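Subtilisin-like protein (Prochloron didemni, PDB 3ZXY) is the protease domain of PatA, a member of the subtilase family that probably acts as a serine endopeptidase in the processing of patellamides. Local coordinates at residues Val19-Pro24 with Leu31-Thr36. The protein carries 1 engineered substitution. Numbering follows the deposited sequence.
Sequences VDIAHP and LTVLPT
Leu-31 puts its CD1 methyl 4.0 Å from CG2 of Ile-21, the two side chains lying antiparallel as they pass. With CG beside the backbone N (chi1 -58°), CD1 of Leu-31 is carried to Ile-21; the same side chain also touches Phe-26 and Phe-60 of helix 47-60. At Thr-32 the CB bond points away from 19-24, while backbone bonds to Gly-76 and Ile-78 tie the strand to strand 75-80. Strand 30-33 is one edge of the seven-stranded parallel sheet of the subtilisin-like fold, and 19-24 belongs to the connection that reaches it from strand 11-16, the strand ending in the predicted charge-relay Asp-16. Val-33, like Leu-31, faces the loop: its CG2 lies a loose 4.5 Å from CD1 of Ile-21. A chi1 of 60° tucks CG1 of Ile-21 over the backbone, and the side chain forks, CG2 going to Leu-31 and CD1 to Val-33. Ile-21 occupies a type I turn closed by the bond from His-23 N to Asp-20 O (3.0 Å); in an added Asx turn, Ala-22 N meets Asp-20 OD1 from above the carboxylate plane. Beyond the strand, Pro-35 O accepts from Arg-100 NH2 of helix 91-103.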
# COMPACT_ATOMS: atom_id res chain seq x y z
N VAL A 19 -8.97 7.25 9.49
CA VAL A 19 -7.85 8.18 9.38
C VAL A 19 -8.22 9.51 10.02
O VAL A 19 -9.26 10.10 9.70
CB VAL A 19 -7.48 8.39 7.90
CG1 VAL A 19 -6.40 9.47 7.74
CG2 VAL A 19 -7.02 7.07 7.29
N ASP A 20 -7.38 9.98 10.93
CA ASP A 20 -7.55 11.29 11.56
C ASP A 20 -7.14 12.37 10.57
O ASP A 20 -6.03 12.87 10.63
CB ASP A 20 -6.73 11.39 12.85
CG ASP A 20 -6.85 12.75 13.53
OD1 ASP A 20 -7.79 13.51 13.21
OD2 ASP A 20 -5.99 13.07 14.38
N ILE A 21 -8.07 12.74 9.70
CA ILE A 21 -7.78 13.72 8.64
C ILE A 21 -7.53 15.13 9.18
O ILE A 21 -7.07 16.00 8.44
CB ILE A 21 -8.87 13.72 7.53
CG1 ILE A 21 -10.26 14.05 8.08
CG2 ILE A 21 -8.88 12.36 6.84
CD1 ILE A 21 -11.29 14.37 7.01
N ALA A 22 -7.80 15.34 10.47
CA ALA A 22 -7.53 16.62 11.14
C ALA A 22 -6.08 16.74 11.65
O ALA A 22 -5.68 17.82 12.11
CB ALA A 22 -8.50 16.83 12.29
N HIS A 23 -5.29 15.67 11.55
CA HIS A 23 -3.89 15.73 11.96
C HIS A 23 -3.17 16.76 11.12
O HIS A 23 -3.43 16.88 9.92
CB HIS A 23 -3.23 14.35 11.80
CG HIS A 23 -1.86 14.26 12.42
ND1 HIS A 23 -0.76 14.76 11.82
CD2 HIS A 23 -1.42 13.65 13.59
CE1 HIS A 23 0.32 14.53 12.60
NE2 HIS A 23 -0.09 13.85 13.68
N PRO A 24 -2.24 17.54 11.74
CA PRO A 24 -1.54 18.58 11.00
C PRO A 24 -0.79 18.11 9.76
O PRO A 24 -0.60 18.90 8.83
CB PRO A 24 -0.54 19.13 12.01
CG PRO A 24 -1.12 18.82 13.34
CD PRO A 24 -1.88 17.55 13.17
N LEU A 31 -8.03 14.67 0.36
CA LEU A 31 -8.53 13.38 0.84
C LEU A 31 -10.05 13.36 0.82
O LEU A 31 -10.69 14.34 1.19
CB LEU A 31 -8.06 13.14 2.27
CG LEU A 31 -6.55 13.15 2.48
CD1 LEU A 31 -6.22 12.90 3.93
CD2 LEU A 31 -5.89 12.13 1.57
N THR A 32 -10.61 12.25 0.36
CA THR A 32 -12.05 12.05 0.39
C THR A 32 -12.33 10.78 1.14
O THR A 32 -11.73 9.76 0.86
CB THR A 32 -12.65 11.93 -1.02
OG1 THR A 32 -12.29 13.08 -1.81
CG2 THR A 32 -14.18 11.82 -0.95
N VAL A 33 -13.21 10.85 2.13
CA VAL A 33 -13.61 9.68 2.89
C VAL A 33 -14.85 9.08 2.24
O VAL A 33 -15.84 9.80 1.95
CB VAL A 33 -13.91 10.06 4.34
CG1 VAL A 33 -14.42 8.84 5.10
CG2 VAL A 33 -12.66 10.62 5.00
N LEU A 34 -14.79 7.78 1.99
CA LEU A 34 -15.85 7.02 1.34
C LEU A 34 -16.41 6.02 2.35
O LEU A 34 -15.90 4.90 2.49
CB LEU A 34 -15.32 6.28 0.11
CG LEU A 34 -14.74 7.14 -1.01
CD1 LEU A 34 -14.18 6.26 -2.12
CD2 LEU A 34 -15.78 8.09 -1.57
N PRO A 35 -17.47 6.42 3.07
CA PRO A 35 -18.03 5.51 4.06
C PRO A 35 -18.51 4.24 3.41
O PRO A 35 -19.20 4.26 2.39
CB PRO A 35 -19.20 6.30 4.65
CG PRO A 35 -18.95 7.72 4.30
CD PRO A 35 -18.18 7.70 3.02
N THR A 36 -18.12 3.12 3.98
CA THR A 36 -18.60 1.87 3.51
C THR A 36 -19.36 1.38 4.72
O THR A 36 -20.24 2.13 5.17
CB THR A 36 -17.42 1.09 2.90
OG1 THR A 36 -16.86 1.94 1.88
CG2 THR A 36 -17.88 -0.19 2.23